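Local coordinates for protein putative oxidoreductase molybdopterin-binding subunit (Sulfolobus tokodaii, PDB 4ZOH) that probably oxidises aldehydes or related substrates at a molybdenum site, binding the pterin cytosine dinucleotide cofactor as the large subunit of a xanthine-oxidase-family enzyme, at residues 264-267 against 271-274; 343-348 against 691-696; 431-436 against 536-541. All coordinates share one frame; numbering follows the deposited sequence.

Contact 1: residues 264-267 against 271-274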
loop_
_atom_site.group_PDB
_atom_site.type_symbol
_atom_site.label_atom_id
_atom_site.label_comp_id
_atom_site.label_asym_id
_atom_site.label_seq_id
_atom_site.Cartn_x
_atom_site.Cartn_y
_atom_site.Cartn_z
ATOM N N VAL A 264 -15.763 49.213 29.378
ATOM C CA VAL A 264 -14.699 48.975 30.365
ATOM C C VAL A 264 -14.767 50.107 31.392
ATOM O O VAL A 264 -14.996 51.278 31.048
ATOM C CB VAL A 264 -13.277 48.774 29.677
ATOM C CG1 VAL A 264 -12.887 49.972 28.836
ATOM C CG2 VAL A 264 -12.179 48.450 30.658
ATOM N N ALA A 265 -14.523 49.718 32.633
ATOM C CA ALA A 265 -14.467 50.630 33.725
ATOM C C ALA A 265 -13.028 50.860 34.179
ATOM O O ALA A 265 -12.308 49.952 34.666
ATOM C CB ALA A 265 -15.320 50.117 34.886
ATOM N N VAL A 266 -12.637 52.128 34.073
ATOM C CA VAL A 266 -11.283 52.514 34.443
ATOM C C VAL A 266 -11.194 53.669 35.433
ATOM O O VAL A 266 -12.073 54.569 35.436
ATOM C CB VAL A 266 -10.468 52.879 33.180
ATOM C CG1 VAL A 266 -10.450 51.687 32.206
ATOM C CG2 VAL A 266 -10.979 54.170 32.507
ATOM N N LYS A 267 -10.125 53.642 36.237
ATOM C CA LYS A 267 -9.592 54.888 36.832
ATOM C C LYS A 267 -8.694 55.699 35.879
ATOM O O LYS A 267 -7.992 55.147 34.988
ATOM C CB LYS A 267 -8.978 54.614 38.190
ATOM C CG LYS A 267 -10.058 54.837 39.251
ATOM C CD LYS A 267 -9.829 54.062 40.550
ATOM C CE LYS A 267 -10.626 54.691 41.699
ATOM N NZ LYS A 267 -10.008 54.273 42.992
ATOM N N THR A 271 -5.777 52.416 35.806
ATOM C CA THR A 271 -6.339 51.221 36.490
ATOM C C THR A 271 -7.569 50.729 35.686
ATOM O O THR A 271 -8.468 51.544 35.353
ATOM C CB THR A 271 -6.665 51.449 37.998
ATOM O OG1 THR A 271 -5.481 51.911 38.698
ATOM C CG2 THR A 271 -7.136 50.143 38.687
ATOM N N ILE A 272 -7.526 49.445 35.286
ATOM C CA ILE A 272 -8.672 48.794 34.593
ATOM C C ILE A 272 -9.392 48.078 35.716
ATOM O O ILE A 272 -8.815 47.224 36.401
ATOM C CB ILE A 272 -8.260 47.788 33.467
ATOM C CG1 ILE A 272 -7.309 48.394 32.404
ATOM C CG2 ILE A 272 -9.463 47.165 32.793
ATOM C CD1 ILE A 272 -7.868 49.447 31.506
ATOM N N LEU A 273 -10.651 48.434 35.938
ATOM C CA LEU A 273 -11.348 47.884 37.116
ATOM C C LEU A 273 -12.224 46.659 36.774
ATOM O O LEU A 273 -12.201 45.614 37.467
ATOM C CB LEU A 273 -12.170 48.992 37.805
ATOM C CG LEU A 273 -11.363 50.187 38.366
ATOM C CD1 LEU A 273 -12.244 51.437 38.388
ATOM C CD2 LEU A 273 -10.809 49.830 39.738
ATOM N N GLY A 274 -12.986 46.790 35.701
ATOM C CA GLY A 274 -13.918 45.775 35.374
ATOM C C GLY A 274 -14.397 45.982 33.971
ATOM O O GLY A 274 -14.196 47.095 33.383
#
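A classic beta bulge marks the closed end of the hairpin made by strands 254-266 and 272-282, where L273 and G274 together face A265. Two short bonds hold it: A265 N gives its hydrogen to G274 O at 2.7 Å, and A265 O takes L273 N at 2.6 Å. G274 N reaches the same oxygen only weakly, at 3.4 Å. G274 is almost fully extended (phi -166°, psi 167°), a conformation that glycine adopts easily. Nearer the turn, K267 N bonds to T271 O at 2.8 Å from a tilted direction. On the other face V266 and I272 run alongside one another in the same direction, with V266 CG1 pressed to 3.5 Å from I272 CD1, tighter than usual for carbons. V264 CG2, anti to its own amide nitrogen, meets I272 CG2 at 3.7 Å. V350 of helix 336-353 packs on these three branched residues, while F144 and A143 cover A265 and L273. The chemistry is divided accordingly: main-chain amides set the shifted register, and beta-branched aliphatic groups, suited to strands, give the helix a greasy surface to lie on.

Contact 2: residues 343-348 against 691-696; sequences IERIVN and KKRITK
With CG opposite its carbonyl carbon, R345 bends twice, at chi2 (-67°) and chi3 (-62°), and its guanidinium arrives with one edge against the main chain of I694. There R345 NH2 donates to I694 O at 2.6 Å, a nearly straight bond with an N-H...O angle of 169°. The carbonyl oxygen lies almost in the guanidinium plane, and the nitrogen in turn sits in the carbonyl plane on a lone pair, so both flat groups are well turned for the bond. A water makes a second bridge at the same edge: it accepts from R345 NE at 2.8 Å and donates to I694 O at 2.6 Å. One carbonyl oxygen is thus gripped by two donors, and the arginine's rotation is fixed through two of its nitrogens. An arginine fits this buried place because its planar group offers several N-H bonds at known directions. E687 OE2 forms a salt bridge with R345 NH2 and also accepts from I694 N, which probably offsets the buried positive charge while holding the loop from its amide side. Beside this, R693 CG comes within 4.3 Å of R345 NH2, but the charged end of R693 turns to D153 in a salt bridge. The loop 691-696 is thereby fastened to helix 336-353 beside helix 673-688, whose N684 takes R345 NH1 and whose I683 packs on both R345 and I694, while L155 of strand 149-161 covers the arginine from the sheet.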
loop_
_atom_site.group_PDB
_atom_site.type_symbol
_atom_site.label_atom_id
_atom_site.label_comp_id
_atom_site.label_asym_id
_atom_site.label_seq_id
_atom_site.Cartn_x
_atom_site.Cartn_y
_atom_site.Cartn_z
ATOM N N ILE A 343 -9.111 41.539 25.348
ATOM C CA ILE A 343 -8.559 42.276 26.453
ATOM C C ILE A 343 -7.378 43.196 26.013
ATOM O O ILE A 343 -7.278 44.331 26.485
ATOM C CB ILE A 343 -8.198 41.403 27.689
ATOM C CG1 ILE A 343 -7.908 42.293 28.924
ATOM C CG2 ILE A 343 -7.053 40.390 27.441
ATOM C CD1 ILE A 343 -9.065 43.226 29.308
ATOM N N GLU A 344 -6.519 42.734 25.089
ATOM C CA GLU A 344 -5.343 43.525 24.656
ATOM C C GLU A 344 -5.723 44.695 23.776
ATOM O O GLU A 344 -5.100 45.770 23.847
ATOM C CB GLU A 344 -4.265 42.647 24.029
ATOM C CG GLU A 344 -3.707 41.625 24.956
ATOM C CD GLU A 344 -2.998 42.307 26.126
ATOM O OE1 GLU A 344 -2.000 43.024 25.835
ATOM O OE2 GLU A 344 -3.483 42.154 27.301
ATOM N N ARG A 345 -6.791 44.578 23.015
ATOM C CA ARG A 345 -7.294 45.746 22.343
ATOM C C ARG A 345 -7.911 46.782 23.326
ATOM O O ARG A 345 -7.627 47.991 23.247
ATOM C CB ARG A 345 -8.306 45.343 21.305
ATOM C CG ARG A 345 -7.698 44.567 20.106
ATOM C CD ARG A 345 -6.778 45.460 19.283
ATOM N NE ARG A 345 -7.519 46.575 18.719
ATOM C CZ ARG A 345 -7.306 47.862 18.999
ATOM N NH1 ARG A 345 -6.289 48.223 19.805
ATOM N NH2 ARG A 345 -8.085 48.789 18.410
ATOM N N ILE A 346 -8.743 46.300 24.244
ATOM C CA ILE A 346 -9.414 47.134 25.214
ATOM C C ILE A 346 -8.316 47.926 25.977
ATOM O O ILE A 346 -8.429 49.115 26.036
ATOM C CB ILE A 346 -10.311 46.272 26.169
ATOM C CG1 ILE A 346 -11.641 45.895 25.453
ATOM C CG2 ILE A 346 -10.632 47.015 27.478
ATOM C CD1 ILE A 346 -12.296 44.684 26.091
ATOM N N VAL A 347 -7.284 47.239 26.514
ATOM C CA VAL A 347 -6.154 47.839 27.222
ATOM C C VAL A 347 -5.524 48.997 26.399
ATOM O O VAL A 347 -5.211 50.080 26.955
ATOM C CB VAL A 347 -5.086 46.789 27.557
ATOM C CG1 VAL A 347 -3.739 47.438 27.862
ATOM C CG2 VAL A 347 -5.480 45.975 28.778
ATOM N N ASN A 348 -5.383 48.814 25.088
ATOM C CA ASN A 348 -4.800 49.890 24.299
ATOM C C ASN A 348 -5.779 50.998 24.053
ATOM O O ASN A 348 -5.394 52.182 23.907
ATOM C CB ASN A 348 -4.206 49.404 22.977
ATOM C CG ASN A 348 -2.743 49.099 23.065
ATOM O OD1 ASN A 348 -2.201 48.543 24.063
ATOM N ND2 ASN A 348 -2.061 49.532 22.021
ATOM N N LYS A 691 -4.318 57.537 13.355
ATOM C CA LYS A 691 -4.432 56.852 14.581
ATOM C C LYS A 691 -5.950 57.118 14.710
ATOM O O LYS A 691 -6.379 58.226 15.034
ATOM C CB LYS A 691 -3.586 57.556 15.655
ATOM C CG LYS A 691 -2.765 58.756 15.156
ATOM C CD LYS A 691 -1.803 59.287 16.204
ATOM C CE LYS A 691 -0.359 58.981 15.835
ATOM N NZ LYS A 691 0.464 58.689 17.054
ATOM N N LYS A 692 -6.739 56.141 14.245
ATOM C CA LYS A 692 -8.138 55.995 14.577
ATOM C C LYS A 692 -8.219 54.663 15.284
ATOM O O LYS A 692 -7.292 53.843 15.223
ATOM C CB LYS A 692 -9.054 55.896 13.357
ATOM C CG LYS A 692 -8.603 56.534 12.061
ATOM C CD LYS A 692 -9.658 56.211 10.996
ATOM C CE LYS A 692 -9.317 54.941 10.212
ATOM N NZ LYS A 692 -10.004 54.764 8.889
ATOM N N ARG A 693 -9.351 54.426 15.928
ATOM C CA ARG A 693 -9.578 53.179 16.574
ATOM C C ARG A 693 -9.752 52.077 15.510
ATOM O O ARG A 693 -10.442 52.257 14.508
ATOM C CB ARG A 693 -10.797 53.274 17.492
ATOM C CG ARG A 693 -10.750 52.213 18.586
ATOM C CD ARG A 693 -11.939 52.382 19.496
ATOM N NE ARG A 693 -11.712 53.374 20.542
ATOM C CZ ARG A 693 -12.650 53.819 21.368
ATOM N NH1 ARG A 693 -13.901 53.361 21.319
ATOM N NH2 ARG A 693 -12.330 54.703 22.276
ATOM N N ILE A 694 -9.069 50.969 15.690
ATOM C CA ILE A 694 -9.325 49.772 14.812
ATOM C C ILE A 694 -10.285 48.787 15.522
ATOM O O ILE A 694 -9.988 48.336 16.647
ATOM C CB ILE A 694 -8.000 49.066 14.475
ATOM C CG1 ILE A 694 -7.112 50.043 13.684
ATOM C CG2 ILE A 694 -8.233 47.731 13.708
ATOM C CD1 ILE A 694 -5.718 49.494 13.460
ATOM N N THR A 695 -11.426 48.509 14.894
ATOM C CA THR A 695 -12.499 47.725 15.543
ATOM C C THR A 695 -12.692 46.389 14.838
ATOM O O THR A 695 -13.308 45.489 15.384
ATOM C CB THR A 695 -13.884 48.465 15.552
ATOM O OG1 THR A 695 -14.200 48.876 14.229
ATOM C CG2 THR A 695 -13.891 49.700 16.462
ATOM N N LYS A 696 -12.160 46.257 13.629
ATOM C CA LYS A 696 -12.328 45.012 12.869
ATOM C C LYS A 696 -11.069 44.611 12.079
ATOM O O LYS A 696 -10.233 45.462 11.812
ATOM C CB LYS A 696 -13.530 45.141 11.940
ATOM C CG LYS A 696 -13.460 46.306 10.986
ATOM C CD LYS A 696 -14.192 46.000 9.667
ATOM C CE LYS A 696 -15.451 46.817 9.460
ATOM N NZ LYS A 696 -15.179 48.260 9.212
HETATM O O HOH W 1 -9.891 45.824 17.430
#

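Contact 3: residues 431-436 against 536-541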
loop_
_atom_site.group_PDB
_atom_site.type_symbol
_atom_site.label_atom_id
_atom_site.label_comp_id
_atom_site.label_asym_id
_atom_site.label_seq_id
_atom_site.Cartn_x
_atom_site.Cartn_y
_atom_site.Cartn_z
ATOM N N GLY A 431 18.165 -5.989 20.340
ATOM C CA GLY A 431 18.412 -4.731 21.057
ATOM C C GLY A 431 17.699 -3.485 20.545
ATOM O O GLY A 431 17.728 -2.421 21.212
ATOM N N LYS A 432 17.038 -3.591 19.399
ATOM C CA LYS A 432 16.437 -2.398 18.771
ATOM C C LYS A 432 15.361 -1.774 19.648
ATOM O O LYS A 432 14.531 -2.463 20.166
ATOM C CB LYS A 432 15.861 -2.691 17.410
ATOM C CG LYS A 432 15.282 -1.428 16.733
ATOM C CD LYS A 432 14.196 -1.783 15.706
ATOM C CE LYS A 432 13.806 -0.593 14.839
ATOM N NZ LYS A 432 13.337 0.581 15.610
ATOM N N ILE A 433 15.376 -0.459 19.787
ATOM C CA ILE A 433 14.363 0.201 20.598
ATOM C C ILE A 433 13.423 1.003 19.718
ATOM O O ILE A 433 13.891 1.826 18.897
ATOM C CB ILE A 433 15.003 1.193 21.622
ATOM C CG1 ILE A 433 15.914 0.447 22.634
ATOM C CG2 ILE A 433 13.934 2.018 22.365
ATOM C CD1 ILE A 433 16.918 1.413 23.318
ATOM N N THR A 434 12.123 0.854 19.982
ATOM C CA THR A 434 11.086 1.674 19.341
ATOM C C THR A 434 10.199 2.272 20.402
ATOM O O THR A 434 9.741 1.590 21.312
ATOM C CB THR A 434 10.233 0.824 18.341
ATOM O OG1 THR A 434 11.135 0.023 17.574
ATOM C CG2 THR A 434 9.381 1.722 17.356
ATOM N N LEU A 435 10.016 3.574 20.274
ATOM C CA LEU A 435 9.135 4.347 21.084
ATOM C C LEU A 435 7.887 4.701 20.249
ATOM O O LEU A 435 8.013 5.199 19.148
ATOM C CB LEU A 435 9.850 5.635 21.550
ATOM C CG LEU A 435 8.983 6.644 22.271
ATOM C CD1 LEU A 435 8.682 6.136 23.681
ATOM C CD2 LEU A 435 9.741 7.963 22.334
ATOM N N VAL A 436 6.688 4.475 20.799
ATOM C CA VAL A 436 5.443 4.859 20.102
ATOM C C VAL A 436 4.705 5.863 20.972
ATOM O O VAL A 436 4.646 5.719 22.226
ATOM C CB VAL A 436 4.552 3.629 19.742
ATOM C CG1 VAL A 436 3.393 4.056 18.837
ATOM C CG2 VAL A 436 5.356 2.484 19.125
ATOM N N VAL A 536 27.243 -6.228 33.115
ATOM C CA VAL A 536 26.507 -6.857 32.000
ATOM C C VAL A 536 26.046 -5.777 31.010
ATOM O O VAL A 536 25.461 -4.784 31.424
ATOM C CB VAL A 536 25.393 -7.850 32.496
ATOM C CG1 VAL A 536 24.486 -7.228 33.553
ATOM C CG2 VAL A 536 24.632 -8.474 31.334
ATOM N N THR A 537 26.395 -5.949 29.730
ATOM C CA THR A 537 26.022 -4.996 28.685
ATOM C C THR A 537 24.498 -4.908 28.417
ATOM O O THR A 537 23.727 -5.825 28.795
ATOM C CB THR A 537 26.686 -5.316 27.353
ATOM O OG1 THR A 537 26.213 -6.589 26.901
ATOM C CG2 THR A 537 28.256 -5.288 27.461
ATOM N N PHE A 538 24.081 -3.801 27.770
ATOM C CA PHE A 538 22.676 -3.582 27.343
ATOM C C PHE A 538 22.157 -4.800 26.545
ATOM O O PHE A 538 21.177 -5.421 26.954
ATOM C CB PHE A 538 22.547 -2.291 26.512
ATOM C CG PHE A 538 21.183 -2.114 25.878
ATOM C CD1 PHE A 538 20.132 -1.580 26.616
ATOM C CD2 PHE A 538 20.961 -2.467 24.527
ATOM C CE1 PHE A 538 18.872 -1.408 26.012
ATOM C CE2 PHE A 538 19.711 -2.298 23.925
ATOM C CZ PHE A 538 18.651 -1.783 24.673
ATOM N N ASN A 539 22.871 -5.167 25.486
ATOM C CA ASN A 539 22.497 -6.280 24.660
ATOM C C ASN A 539 22.399 -7.643 25.415
ATOM O O ASN A 539 21.462 -8.419 25.156
ATOM C CB ASN A 539 23.380 -6.368 23.411
ATOM C CG ASN A 539 23.089 -5.237 22.414
ATOM O OD1 ASN A 539 23.759 -4.171 22.409
ATOM N ND2 ASN A 539 22.094 -5.458 21.552
ATOM N N GLU A 540 23.317 -7.891 26.367
ATOM C CA GLU A 540 23.237 -9.099 27.203
ATOM C C GLU A 540 22.041 -9.058 28.131
ATOM O O GLU A 540 21.388 -10.080 28.327
ATOM C CB GLU A 540 24.526 -9.383 28.030
ATOM C CG GLU A 540 25.721 -9.948 27.274
ATOM C CD GLU A 540 27.054 -9.404 27.850
ATOM O OE1 GLU A 540 27.100 -8.895 29.019
ATOM O OE2 GLU A 540 28.068 -9.466 27.115
ATOM N N ILE A 541 21.716 -7.910 28.697
ATOM C CA ILE A 541 20.514 -7.814 29.526
ATOM C C ILE A 541 19.238 -8.214 28.723
ATOM O O ILE A 541 18.345 -8.944 29.224
ATOM C CB ILE A 541 20.367 -6.397 30.165
ATOM C CG1 ILE A 541 21.420 -6.164 31.295
ATOM C CG2 ILE A 541 18.967 -6.188 30.732
ATOM C CD1 ILE A 541 21.473 -4.729 31.778
#
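G431, at phi 112° and psi -8°, turns the chain into strand 433-437 and comes up against the first turn of helix 538-547, the alpha carbons of G431 and N539 standing 5.7 Å apart. The meeting joins the loop that leads into an inner strand of a four-stranded mixed sheet to a helix that opens with a capping box. In that box T537 OG1 accepts from E540 N at 3.2 Å, and E540 OE1 in turn accepts from T537 N, which comes from above the carboxylate plane. Threonine and glutamate are apt here because their oxygens satisfy amides that the start of a helix leaves without a partner. Glycine is equally fitting at 431: with these backbone angles a beta carbon would press on the preceding carbonyl oxygen and would also collide with N539 ND2.

F538 is the side chain that meets both G431 and I433. Its CG lies anti to the backbone nitrogen (chi1 172°), which sends the ring out from the helix toward the strand. G431 O lies near the ring plane at the edge, 3.4 Å from F538 CE2, where the slightly positive ring hydrogens would probably favour a carbonyl oxygen. I433 CD1 approaches F538 CZ obliquely at 3.9 Å, an apolar touch that suits a beta-branched aliphatic residue, at home in a strand. Cutting F538 back to an alanine is likely to open a gap between I433 and the helix and to take away the ring edge beside G431 O. V427 of strand 420-427 and L505 of helix 486-512 add further apolar cover to the phenylalanine. On the more exposed flank, the amide end of N539 comes nearer to the loop that leads into the strand, its ND2 3.8 Å from G431 CA.

Contacts 1 and 2 are neighbours, their centres 15 Å apart, and helix 336-353 connects them: I346, one residue beyond R345, puts its CG2 3.8 Å from V264 CG2 of the hairpin. The helix thus packs on the sheet near contact 1 and is tied to the loop near the C-terminus by contact 2. Contact 3 belongs to the second molybdopterin cofactor-binding domain, contact 1 to the first; it lies across the chain's centre from the other two, about 61 Å from contact 1 and 58 Å from contact 2 between centres. In sequence it falls within the long span between 343-348 and 691-696. None of the three contacts is made through the cofactor itself.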